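CHAD domain (Ricinus communis, PDB 6QV5) probably binds inorganic polyphosphate through an all-helical CHAD domain, and carries a zinc ion in its crystal structure. Local coordinates at residues Q16-D21 with P31-N36; A24-A29 with P165-S170; E39-N44 with V62-L67; A127-I132 with R252-L257. All blocks are in the same frame, centred on the assembly; numbering follows the deposited sequence.

In the fold
Interactions 1, 2 and 3 all use helix 26-42, and interaction 4 lies across the chain's centre from interactions 1 and 2. Interactions 1 and 2 touch: their centres are about 13 Å apart, and Leu20 packs on Ala29. Interactions 1 and 3 also have centres about 13 Å apart. They are joined by Asn36 OD1 and Arg66 NH1, 2.8 Å apart, and by the packing of Leu34 on Leu67. Interactions 2 and 3 do not touch; their nearest atoms are about 10 Å apart. Interaction 4 is about 47 Å from interaction 2, centre to centre. It alone lies near the zinc site, the side chain of Ile132 being about 13 Å from the ion.

Interaction 1. Residues Q16-D21 with P31-N36; sequences QALALD and PAILGN
Leu18 and Asn36 lie alongside each other, their side chains running in opposite directions. The CG of Asn36 is anti to its backbone N (chi1 -172°), which carries the amide out to the loop at 16-21. There ND2 donates to Gln16 O at 2.8 Å, with an N-H...O angle of 159°. The acceptor lies near the amide plane of Asn36, but ND2 stands above the carbonyl plane of Gln16, away from a lone pair. A water adds a second link: it accepts from Gln16 N and donates to Asn36 O.

Leu18 points its two methyls at the helix. CD2 lies 3.7 Å from Ile33 CG1, and the two side chains cross at about a right angle. CD1 sits 4.1 Å from Ala32 CB. Leu20 touches the same alanine methyl from farther along the loop, its CD2 4.0 Å from Ala32 CB.

The contact fastens the extended chain ahead of helix 26-42 along that same helix. Asn36 OD1 is bonded to Arg66 NH1, so the amide is engaged at both ends. This should hold its rotation: ND2 serves the loop and OD1 the neighbouring helix, while the leucines add apolar packing beside it.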
loop_
_atom_site.group_PDB
_atom_site.type_symbol
_atom_site.label_atom_id
_atom_site.label_comp_id
_atom_site.label_asym_id
_atom_site.label_seq_id
_atom_site.Cartn_x
_atom_site.Cartn_y
_atom_site.Cartn_z
ATOM N N GLN A 16 8.020 -2.984 12.244
ATOM C CA GLN A 16 9.187 -2.842 13.116
ATOM C C GLN A 16 10.352 -2.217 12.354
ATOM O O GLN A 16 10.581 -2.566 11.193
ATOM C CB GLN A 16 9.597 -4.204 13.697
ATOM C CG GLN A 16 9.508 -4.270 15.216
ATOM C CD GLN A 16 10.079 -5.557 15.754
ATOM O OE1 GLN A 16 9.372 -6.555 15.928
ATOM N NE2 GLN A 16 11.374 -5.564 16.035
ATOM N N ALA A 17 11.064 -1.268 12.999
ATOM C CA ALA A 17 12.212 -0.572 12.416
ATOM C C ALA A 17 13.352 -1.560 12.164
ATOM O O ALA A 17 13.864 -2.172 13.105
ATOM C CB ALA A 17 12.669 0.554 13.333
ATOM N N LEU A 18 13.691 -1.762 10.881
ATOM C CA LEU A 18 14.737 -2.693 10.469
ATOM C C LEU A 18 16.067 -1.973 10.248
ATOM O O LEU A 18 16.244 -1.271 9.248
ATOM C CB LEU A 18 14.297 -3.490 9.223
ATOM C CG LEU A 18 15.136 -4.715 8.840
ATOM C CD1 LEU A 18 14.861 -5.896 9.764
ATOM C CD2 LEU A 18 14.856 -5.126 7.416
ATOM N N ALA A 19 16.992 -2.132 11.209
ATOM C CA ALA A 19 18.318 -1.522 11.161
ATOM C C ALA A 19 19.379 -2.575 10.823
ATOM O O ALA A 19 19.908 -3.250 11.713
ATOM C CB ALA A 19 18.631 -0.825 12.480
ATOM N N LEU A 20 19.651 -2.739 9.518
ATOM C CA LEU A 20 20.635 -3.692 9.007
ATOM C C LEU A 20 22.044 -3.129 9.151
ATOM O O LEU A 20 22.230 -1.910 9.064
ATOM C CB LEU A 20 20.368 -4.014 7.522
ATOM C CG LEU A 20 19.122 -4.832 7.178
ATOM C CD1 LEU A 20 18.735 -4.626 5.730
ATOM C CD2 LEU A 20 19.336 -6.319 7.441
ATOM N N ASP A 21 23.037 -4.017 9.347
ATOM C CA ASP A 21 24.446 -3.635 9.450
ATOM C C ASP A 21 24.953 -3.204 8.071
ATOM O O ASP A 21 24.441 -3.684 7.055
ATOM C CB ASP A 21 25.292 -4.805 9.986
ATOM C CG ASP A 21 25.033 -5.166 11.437
ATOM O OD1 ASP A 21 25.259 -4.303 12.316
ATOM O OD2 ASP A 21 24.628 -6.320 11.697
ATOM N N PRO A 31 16.097 -12.469 4.251
ATOM C CA PRO A 31 15.153 -13.022 5.237
ATOM C C PRO A 31 14.744 -12.016 6.316
ATOM O O PRO A 31 13.689 -12.185 6.924
ATOM C CB PRO A 31 15.905 -14.220 5.820
ATOM C CG PRO A 31 17.331 -13.865 5.685
ATOM C CD PRO A 31 17.452 -13.032 4.442
ATOM N N ALA A 32 15.573 -10.977 6.553
ATOM C CA ALA A 32 15.288 -9.928 7.534
ATOM C C ALA A 32 14.204 -8.981 7.013
ATOM O O ALA A 32 13.332 -8.586 7.786
ATOM C CB ALA A 32 16.553 -9.155 7.872
ATOM N N ILE A 33 14.252 -8.639 5.701
ATOM C CA ILE A 33 13.289 -7.769 5.009
ATOM C C ILE A 33 11.933 -8.478 4.884
ATOM O O ILE A 33 10.914 -7.909 5.286
ATOM C CB ILE A 33 13.852 -7.271 3.636
ATOM C CG1 ILE A 33 14.962 -6.218 3.843
ATOM C CG2 ILE A 33 12.743 -6.725 2.710
ATOM C CD1 ILE A 33 15.982 -6.116 2.730
ATOM N N LEU A 34 11.927 -9.716 4.338
ATOM C CA LEU A 34 10.705 -10.506 4.161
ATOM C C LEU A 34 10.088 -10.944 5.485
ATOM O O LEU A 34 8.863 -10.991 5.594
ATOM C CB LEU A 34 10.927 -11.710 3.232
ATOM C CG LEU A 34 11.111 -11.419 1.737
ATOM C CD1 LEU A 34 11.415 -12.687 0.993
ATOM C CD2 LEU A 34 9.865 -10.779 1.121
ATOM N N GLY A 35 10.940 -11.231 6.474
ATOM C CA GLY A 35 10.529 -11.613 7.822
ATOM C C GLY A 35 9.824 -10.477 8.538
ATOM O O GLY A 35 8.865 -10.711 9.276
ATOM N N ASN A 36 10.288 -9.234 8.297
ATOM C CA ASN A 36 9.717 -7.998 8.835
ATOM C C ASN A 36 8.328 -7.768 8.219
ATOM O O ASN A 36 7.415 -7.323 8.918
ATOM C CB ASN A 36 10.642 -6.814 8.529
ATOM C CG ASN A 36 10.242 -5.522 9.195
ATOM O OD1 ASN A 36 9.388 -4.779 8.703
ATOM N ND2 ASN A 36 10.861 -5.225 10.327
HETATM O O HOH W 1 7.498 -5.877 11.236
#

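Interaction 2. Residues A24-A29 with P165-S170; sequences AALSEA and PLLDGS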
loop_
_atom_site.group_PDB
_atom_site.type_symbol
_atom_site.label_atom_id
_atom_site.label_comp_id
_atom_site.label_asym_id
_atom_site.label_seq_id
_atom_site.Cartn_x
_atom_site.Cartn_y
_atom_site.Cartn_z
ATOM N N ALA A 24 26.516 -6.144 6.202
ATOM C CA ALA A 24 25.609 -7.290 6.073
ATOM C C ALA A 24 25.493 -7.793 4.634
ATOM O O ALA A 24 25.510 -6.993 3.695
ATOM C CB ALA A 24 24.234 -6.944 6.620
ATOM N N ALA A 25 25.379 -9.125 4.473
ATOM C CA ALA A 25 25.256 -9.796 3.177
ATOM C C ALA A 25 23.798 -9.856 2.708
ATOM O O ALA A 25 22.886 -9.649 3.514
ATOM C CB ALA A 25 25.833 -11.203 3.268
ATOM N N LEU A 26 23.584 -10.147 1.404
ATOM C CA LEU A 26 22.253 -10.284 0.800
ATOM C C LEU A 26 21.514 -11.492 1.397
ATOM O O LEU A 26 20.292 -11.447 1.544
ATOM C CB LEU A 26 22.356 -10.386 -0.739
ATOM C CG LEU A 26 21.046 -10.460 -1.556
ATOM C CD1 LEU A 26 20.185 -9.216 -1.373
ATOM C CD2 LEU A 26 21.337 -10.671 -3.025
ATOM N N SER A 27 22.271 -12.537 1.796
ATOM C CA SER A 27 21.760 -13.752 2.433
ATOM C C SER A 27 21.213 -13.470 3.847
ATOM O O SER A 27 20.504 -14.309 4.406
ATOM C CB SER A 27 22.849 -14.822 2.488
ATOM O OG SER A 27 23.901 -14.464 3.368
ATOM N N GLU A 28 21.555 -12.295 4.415
ATOM C CA GLU A 28 21.136 -11.841 5.743
ATOM C C GLU A 28 20.011 -10.809 5.643
ATOM O O GLU A 28 19.100 -10.826 6.471
ATOM C CB GLU A 28 22.328 -11.248 6.517
ATOM C CG GLU A 28 23.427 -12.253 6.833
ATOM C CD GLU A 28 24.708 -11.690 7.421
ATOM O OE1 GLU A 28 25.111 -10.568 7.037
ATOM O OE2 GLU A 28 25.325 -12.389 8.258
ATOM N N ALA A 29 20.077 -9.916 4.631
ATOM C CA ALA A 29 19.097 -8.855 4.390
ATOM C C ALA A 29 17.751 -9.391 3.897
ATOM O O ALA A 29 16.718 -8.995 4.433
ATOM C CB ALA A 29 19.653 -7.836 3.406
ATOM N N PRO A 165 20.170 -18.655 1.824
ATOM C CA PRO A 165 21.623 -18.887 1.691
ATOM C C PRO A 165 22.142 -18.993 0.253
ATOM O O PRO A 165 23.354 -18.954 0.042
ATOM C CB PRO A 165 21.848 -20.180 2.478
ATOM C CG PRO A 165 20.565 -20.907 2.372
ATOM C CD PRO A 165 19.484 -19.866 2.331
ATOM N N LEU A 166 21.229 -19.110 -0.730
ATOM C CA LEU A 166 21.545 -19.237 -2.157
ATOM C C LEU A 166 21.895 -17.898 -2.836
ATOM O O LEU A 166 22.329 -17.900 -3.991
ATOM C CB LEU A 166 20.387 -19.932 -2.915
ATOM C CG LEU A 166 19.809 -21.233 -2.326
ATOM C CD1 LEU A 166 18.524 -21.623 -3.029
ATOM C CD2 LEU A 166 20.804 -22.380 -2.400
ATOM N N LEU A 167 21.713 -16.766 -2.127
ATOM C CA LEU A 167 21.981 -15.429 -2.666
ATOM C C LEU A 167 23.420 -14.964 -2.450
ATOM O O LEU A 167 23.960 -15.106 -1.351
ATOM C CB LEU A 167 20.977 -14.390 -2.133
ATOM C CG LEU A 167 19.480 -14.707 -2.293
ATOM C CD1 LEU A 167 18.643 -13.652 -1.641
ATOM C CD2 LEU A 167 19.076 -14.837 -3.756
ATOM N N ASP A 168 24.027 -14.398 -3.509
ATOM C CA ASP A 168 25.411 -13.919 -3.524
ATOM C C ASP A 168 25.543 -12.401 -3.363
ATOM O O ASP A 168 24.616 -11.654 -3.684
ATOM C CB ASP A 168 26.118 -14.377 -4.811
ATOM C CG ASP A 168 26.228 -15.880 -4.947
ATOM O OD1 ASP A 168 27.295 -16.430 -4.597
ATOM O OD2 ASP A 168 25.249 -16.506 -5.405
ATOM N N GLY A 169 26.711 -11.975 -2.881
ATOM C CA GLY A 169 27.058 -10.574 -2.675
ATOM C C GLY A 169 26.515 -9.956 -1.403
ATOM O O GLY A 169 25.722 -10.576 -0.687
ATOM N N SER A 170 26.950 -8.714 -1.121
ATOM C CA SER A 170 26.537 -7.936 0.047
ATOM C C SER A 170 25.185 -7.255 -0.194
ATOM O O SER A 170 24.715 -7.205 -1.334
ATOM C CB SER A 170 27.599 -6.894 0.389
ATOM O OG SER A 170 27.758 -5.952 -0.660
#
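Ala24 O approaches Ser170 CA, and the Ala24 backbone is also hydrogen-bonded to Ala171. Ala25 follows at the N-cap position, its CA 3.9 Å from Ser170 CA in a single beta bridge. Its own N donates to Glu28 OE1 at 3.0 Å, on the anti side and somewhat out of the carboxylate plane. Its O receives both Glu28 N and Ala29 N as the helix starts.

Leu26 makes the central contact. Its N donates to Gly169 O at 3.0 Å, nearly straight at 168°, in the carbonyl plane and on a lone pair. Its side chain extends with CG opposite the backbone N (chi1 -177°), which lays it across Leu167 at a slant. CD2 is 3.8 Å from Leu167 CB and 3.5 Å from Asp168 O. Phe74 and Phe174 also touch Leu26. Ser27 ends the contact, its CB 4.0 Å from Leu167 O.

Segment 165-170 links helices 147-163 and 171-192, so the start of helix 26-42 is joined to the loop between them. Ala25 and Ser170 both occupy N-cap positions, and Ser170 OG makes a weak bond to His173 N. A single backbone bond ties the two segments, and the leucine pair buries apolar surface beside it.

Interaction 3. Residues E39-N44 with V62-L67; sequences EHIQRN and VGVRRL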
loop_
_atom_site.group_PDB
_atom_site.type_symbol
_atom_site.label_atom_id
_atom_site.label_comp_id
_atom_site.label_asym_id
_atom_site.label_seq_id
_atom_site.Cartn_x
_atom_site.Cartn_y
_atom_site.Cartn_z
ATOM N N GLU A 39 5.889 -10.555 9.599
ATOM C CA GLU A 39 5.573 -10.222 10.996
ATOM C C GLU A 39 4.516 -9.106 11.039
ATOM O O GLU A 39 3.585 -9.183 11.840
ATOM C CB GLU A 39 6.842 -9.806 11.766
ATOM C CG GLU A 39 6.620 -9.517 13.245
ATOM C CD GLU A 39 7.731 -8.765 13.958
ATOM O OE1 GLU A 39 8.299 -7.819 13.366
ATOM O OE2 GLU A 39 8.019 -9.114 15.125
ATOM N N HIS A 40 4.644 -8.100 10.147
ATOM C CA HIS A 40 3.721 -6.965 10.019
ATOM C C HIS A 40 2.298 -7.437 9.663
ATOM O O HIS A 40 1.324 -6.859 10.142
ATOM C CB HIS A 40 4.263 -5.953 8.987
ATOM C CG HIS A 40 3.593 -4.609 8.988
ATOM N ND1 HIS A 40 3.779 -3.717 7.945
ATOM C CD2 HIS A 40 2.776 -4.036 9.906
ATOM C CE1 HIS A 40 3.059 -2.649 8.249
ATOM N NE2 HIS A 40 2.440 -2.793 9.420
ATOM N N ILE A 41 2.193 -8.515 8.865
ATOM C CA ILE A 41 0.927 -9.133 8.461
ATOM C C ILE A 41 0.363 -9.985 9.618
ATOM O O ILE A 41 -0.783 -9.772 10.025
ATOM C CB ILE A 41 1.110 -9.969 7.149
ATOM C CG1 ILE A 41 1.570 -9.083 5.971
ATOM C CG2 ILE A 41 -0.165 -10.751 6.784
ATOM C CD1 ILE A 41 2.302 -9.808 4.841
ATOM N N GLN A 42 1.189 -10.938 10.128
ATOM C CA GLN A 42 0.856 -11.890 11.192
ATOM C C GLN A 42 0.401 -11.240 12.509
ATOM O O GLN A 42 -0.585 -11.688 13.095
ATOM C CB GLN A 42 2.042 -12.849 11.425
ATOM C CG GLN A 42 1.814 -13.939 12.470
ATOM C CD GLN A 42 2.376 -13.578 13.826
ATOM O OE1 GLN A 42 3.571 -13.297 13.986
ATOM N NE2 GLN A 42 1.525 -13.588 14.840
ATOM N N ARG A 43 1.125 -10.216 12.991
ATOM C CA ARG A 43 0.808 -9.559 14.267
ATOM C C ARG A 43 -0.510 -8.755 14.269
ATOM O O ARG A 43 -0.924 -8.278 15.330
ATOM C CB ARG A 43 1.982 -8.697 14.759
ATOM C CG ARG A 43 3.259 -9.482 15.099
ATOM C CD ARG A 43 3.197 -10.211 16.431
ATOM N NE ARG A 43 3.380 -9.301 17.562
ATOM C CZ ARG A 43 2.613 -9.290 18.648
ATOM N NH1 ARG A 43 1.598 -10.139 18.763
ATOM N NH2 ARG A 43 2.854 -8.429 19.628
ATOM N N ASN A 44 -1.184 -8.650 13.108
ATOM C CA ASN A 44 -2.467 -7.957 12.974
ATOM C C ASN A 44 -3.652 -8.916 12.747
ATOM O O ASN A 44 -4.797 -8.477 12.821
ATOM C CB ASN A 44 -2.395 -6.874 11.895
ATOM C CG ASN A 44 -1.629 -5.652 12.330
ATOM O OD1 ASN A 44 -2.055 -4.899 13.212
ATOM N ND2 ASN A 44 -0.480 -5.424 11.720
ATOM N N VAL A 62 -1.160 -2.751 4.561
ATOM C CA VAL A 62 0.142 -2.124 4.293
ATOM C C VAL A 62 1.243 -3.200 4.311
ATOM O O VAL A 62 2.113 -3.194 3.439
ATOM C CB VAL A 62 0.421 -0.919 5.245
ATOM C CG1 VAL A 62 1.896 -0.511 5.248
ATOM C CG2 VAL A 62 -0.457 0.275 4.882
ATOM N N GLY A 63 1.140 -4.136 5.259
ATOM C CA GLY A 63 2.053 -5.268 5.402
ATOM C C GLY A 63 2.083 -6.156 4.173
ATOM O O GLY A 63 3.154 -6.627 3.778
ATOM N N VAL A 64 0.902 -6.383 3.558
ATOM C CA VAL A 64 0.729 -7.178 2.337
ATOM C C VAL A 64 1.368 -6.429 1.155
ATOM O O VAL A 64 2.090 -7.046 0.368
ATOM C CB VAL A 64 -0.760 -7.569 2.095
ATOM C CG1 VAL A 64 -0.971 -8.199 0.718
ATOM C CG2 VAL A 64 -1.260 -8.511 3.187
ATOM N N ARG A 65 1.137 -5.100 1.071
ATOM C CA ARG A 65 1.703 -4.222 0.040
ATOM C C ARG A 65 3.229 -4.175 0.128
ATOM O O ARG A 65 3.894 -4.241 -0.907
ATOM C CB ARG A 65 1.131 -2.803 0.150
ATOM C CG ARG A 65 -0.146 -2.602 -0.635
ATOM C CD ARG A 65 -0.366 -1.132 -0.925
ATOM N NE ARG A 65 -1.777 -0.835 -1.173
ATOM C CZ ARG A 65 -2.639 -0.464 -0.231
ATOM N NH1 ARG A 65 -2.243 -0.334 1.028
ATOM N NH2 ARG A 65 -3.903 -0.213 -0.545
ATOM N N ARG A 66 3.774 -4.081 1.365
ATOM C CA ARG A 66 5.215 -4.059 1.653
ATOM C C ARG A 66 5.865 -5.375 1.226
ATOM O O ARG A 66 6.965 -5.357 0.676
ATOM C CB ARG A 66 5.474 -3.807 3.148
ATOM C CG ARG A 66 5.341 -2.350 3.559
ATOM C CD ARG A 66 5.531 -2.144 5.050
ATOM N NE ARG A 66 6.938 -2.229 5.440
ATOM C CZ ARG A 66 7.470 -3.232 6.132
ATOM N NH1 ARG A 66 8.761 -3.225 6.434
ATOM N NH2 ARG A 66 6.715 -4.247 6.533
ATOM N N LEU A 67 5.168 -6.506 1.457
ATOM C CA LEU A 67 5.618 -7.846 1.086
ATOM C C LEU A 67 5.686 -8.000 -0.439
ATOM O O LEU A 67 6.692 -8.496 -0.948
ATOM C CB LEU A 67 4.695 -8.914 1.712
ATOM C CG LEU A 67 5.020 -10.386 1.419
ATOM C CD1 LEU A 67 6.165 -10.894 2.288
ATOM C CD2 LEU A 67 3.797 -11.256 1.617
#
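Ile41 lies over the backbone of Gly63, its CG1 3.5 Å from Gly63 C and its CD1 3.5 Å from Gly63 O. With CG1 anti to the carbonyl carbon (chi1 -61°), the longer branch runs across the neighbouring helix. It ends among apolar groups: CG1 is 4.0 Å from Val64 CG2, and CD1 is 3.8 Å from Leu67 CD2. Gly63 has no side chain, and this allows a close approach of the two backbones, with Ile41 CA and Gly63 CA 5.1 Å apart.

His40 flanks the same glycine. Its ND1 is 3.4 Å from Gly63 CA, and its CE1 reaches Val62 CG1. The side chain of Arg66 crosses it at about a right angle, with the ring and guanidinium planes 64° apart. Arg66 CD meets the ring at its edge, in plane. NH2 donates weakly to ND1 at 3.3 Å, and the N-H...N angle is only 126°. The stronger partners lie elsewhere: His40 NE2 is bonded to Gln59 OE1, and Arg66 NH1 to Asn36 OD1. Past the contact, Asn44 ND2 turns back to His40 O at 2.8 Å and also bonds Phe13 O.

This is buried packing between helices 26-42 and 54-73. Tyr149 and Met153 of helix 147-163 also touch Ile41. Ile41 contributes apolar packing over the glycine backbone. On the polar half, both nitrogens of the His40 ring are engaged, NE2 by the bond to Gln59 and ND1 by the weak one to Arg66. This probably restrains the ring's rotation, and the nearby guanidinium would probably disfavour a proton on ND1.

Interaction 4. Residues A127-I132 with R252-L257; sequences ALVQKI and RLLQEL
Two helices of the all-helical CHAD domain, 122-145 and 224-260, meet here through a small apolar patch. Leu257 is its centre. In the short segments the axes cross almost perpendicularly, at 96°, and approach no closer than 12.3 Å. At that spacing the side chains have to bridge the gap.

Leu257 does so with CG anti to the backbone N (chi1 -178°), which sends its forked end toward the other helix. Leu128 reaches back, and the two leucines meet tip to tip, CD2 to CD2 at 3.9 Å. The other methyl of Leu257, CD1, lies 3.8 Å from Ile132 CG1; these two side chains cross at a slant. Leu128 and Ile132 are one helical turn apart, so Leu257 touches two successive turns of helix 122-145. Val129 adds a looser touch, its CG2 4.2 Å from Leu257 CD2 and 4.4 Å from Leu254 CD2. The contact across the two segments is entirely apolar, made by methyl and methylene groups.

Other parts of the fold close round the patch. Trp101 of helix 82-108 touches Ile132, and Leu109 in the loop after that helix touches Val129. Leu128 also meets Gln261, Gln263 and Ala264, in the loop after helix 224-260. Leu254 also rests on Val268, Ala271 and Arg272, so helix 265-281 packs against the same stretch of helix 224-260.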
loop_
_atom_site.group_PDB
_atom_site.type_symbol
_atom_site.label_atom_id
_atom_site.label_comp_id
_atom_site.label_asym_id
_atom_site.label_seq_id
_atom_site.Cartn_x
_atom_site.Cartn_y
_atom_site.Cartn_z
ATOM N N ALA A 127 -25.196 4.807 6.917
ATOM C CA ALA A 127 -25.605 3.579 7.599
ATOM C C ALA A 127 -25.450 2.372 6.667
ATOM O O ALA A 127 -25.066 1.296 7.129
ATOM C CB ALA A 127 -27.046 3.698 8.069
ATOM N N LEU A 128 -25.736 2.560 5.356
ATOM C CA LEU A 128 -25.608 1.522 4.331
ATOM C C LEU A 128 -24.133 1.217 4.049
ATOM O O LEU A 128 -23.770 0.047 3.956
ATOM C CB LEU A 128 -26.357 1.919 3.040
ATOM C CG LEU A 128 -26.367 0.907 1.874
ATOM C CD1 LEU A 128 -27.190 -0.336 2.205
ATOM C CD2 LEU A 128 -26.910 1.545 0.612
ATOM N N VAL A 129 -23.289 2.265 3.933
ATOM C CA VAL A 129 -21.845 2.138 3.697
ATOM C C VAL A 129 -21.178 1.430 4.895
ATOM O O VAL A 129 -20.343 0.548 4.684
ATOM C CB VAL A 129 -21.191 3.496 3.304
ATOM C CG1 VAL A 129 -19.663 3.432 3.334
ATOM C CG2 VAL A 129 -21.672 3.950 1.928
ATOM N N GLN A 130 -21.611 1.764 6.135
ATOM C CA GLN A 130 -21.131 1.153 7.380
ATOM C C GLN A 130 -21.489 -0.336 7.420
ATOM O O GLN A 130 -20.685 -1.138 7.891
ATOM C CB GLN A 130 -21.708 1.879 8.607
ATOM C CG GLN A 130 -20.926 1.628 9.899
ATOM C CD GLN A 130 -21.456 2.372 11.106
ATOM O OE1 GLN A 130 -22.261 3.308 11.011
ATOM N NE2 GLN A 130 -20.997 1.973 12.283
ATOM N N LYS A 131 -22.683 -0.695 6.904
ATOM C CA LYS A 131 -23.179 -2.071 6.818
ATOM C C LYS A 131 -22.304 -2.877 5.848
ATOM O O LYS A 131 -21.954 -4.015 6.160
ATOM C CB LYS A 131 -24.656 -2.083 6.378
ATOM C CG LYS A 131 -25.340 -3.445 6.454
ATOM C CD LYS A 131 -26.742 -3.395 5.856
ATOM C CE LYS A 131 -27.392 -4.757 5.819
ATOM N NZ LYS A 131 -28.761 -4.701 5.238
ATOM N N ILE A 132 -21.929 -2.274 4.693
ATOM C CA ILE A 132 -21.077 -2.913 3.684
ATOM C C ILE A 132 -19.652 -3.089 4.225
ATOM O O ILE A 132 -19.101 -4.182 4.110
ATOM C CB ILE A 132 -21.121 -2.197 2.293
ATOM C CG1 ILE A 132 -22.572 -1.992 1.760
ATOM C CG2 ILE A 132 -20.236 -2.901 1.248
ATOM C CD1 ILE A 132 -23.457 -3.271 1.488
ATOM N N ARG A 252 -16.318 4.772 -7.884
ATOM C CA ARG A 252 -16.386 3.404 -8.399
ATOM C C ARG A 252 -17.182 2.514 -7.428
ATOM O O ARG A 252 -18.048 1.760 -7.874
ATOM C CB ARG A 252 -14.962 2.853 -8.628
ATOM C CG ARG A 252 -14.905 1.428 -9.187
ATOM C CD ARG A 252 -13.494 0.854 -9.211
ATOM N NE ARG A 252 -12.886 0.765 -7.878
ATOM C CZ ARG A 252 -13.024 -0.265 -7.047
ATOM N NH1 ARG A 252 -13.763 -1.314 -7.392
ATOM N NH2 ARG A 252 -12.429 -0.253 -5.862
ATOM N N LEU A 253 -16.893 2.614 -6.108
ATOM C CA LEU A 253 -17.562 1.842 -5.053
ATOM C C LEU A 253 -19.044 2.184 -4.921
ATOM O O LEU A 253 -19.856 1.275 -4.743
ATOM C CB LEU A 253 -16.863 2.008 -3.688
ATOM C CG LEU A 253 -15.467 1.395 -3.505
ATOM C CD1 LEU A 253 -14.886 1.789 -2.164
ATOM C CD2 LEU A 253 -15.493 -0.125 -3.619
ATOM N N LEU A 254 -19.396 3.484 -5.005
ATOM C CA LEU A 254 -20.783 3.942 -4.900
ATOM C C LEU A 254 -21.621 3.555 -6.117
ATOM O O LEU A 254 -22.767 3.145 -5.942
ATOM C CB LEU A 254 -20.875 5.449 -4.606
ATOM C CG LEU A 254 -20.460 5.905 -3.200
ATOM C CD1 LEU A 254 -20.149 7.385 -3.180
ATOM C CD2 LEU A 254 -21.520 5.566 -2.155
ATOM N N GLN A 255 -21.040 3.633 -7.339
ATOM C CA GLN A 255 -21.705 3.238 -8.591
ATOM C C GLN A 255 -22.048 1.734 -8.561
ATOM O O GLN A 255 -23.121 1.346 -9.029
ATOM C CB GLN A 255 -20.848 3.619 -9.820
ATOM C CG GLN A 255 -21.427 3.246 -11.196
ATOM C CD GLN A 255 -22.797 3.821 -11.474
ATOM O OE1 GLN A 255 -22.962 5.021 -11.721
ATOM N NE2 GLN A 255 -23.812 2.968 -11.449
ATOM N N GLU A 256 -21.155 0.910 -7.965
ATOM C CA GLU A 256 -21.344 -0.533 -7.779
ATOM C C GLU A 256 -22.459 -0.777 -6.755
ATOM O O GLU A 256 -23.259 -1.697 -6.928
ATOM C CB GLU A 256 -20.041 -1.195 -7.303
ATOM C CG GLU A 256 -19.037 -1.462 -8.413
ATOM C CD GLU A 256 -17.662 -1.920 -7.961
ATOM O OE1 GLU A 256 -17.579 -2.773 -7.047
ATOM O OE2 GLU A 256 -16.663 -1.433 -8.537
ATOM N N LEU A 257 -22.511 0.066 -5.697
ATOM C CA LEU A 257 -23.517 0.023 -4.633
ATOM C C LEU A 257 -24.897 0.434 -5.174
ATOM O O LEU A 257 -25.905 -0.096 -4.713
ATOM C CB LEU A 257 -23.087 0.925 -3.452
ATOM C CG LEU A 257 -23.985 0.974 -2.203
ATOM C CD1 LEU A 257 -23.885 -0.307 -1.389
ATOM C CD2 LEU A 257 -23.631 2.158 -1.331
#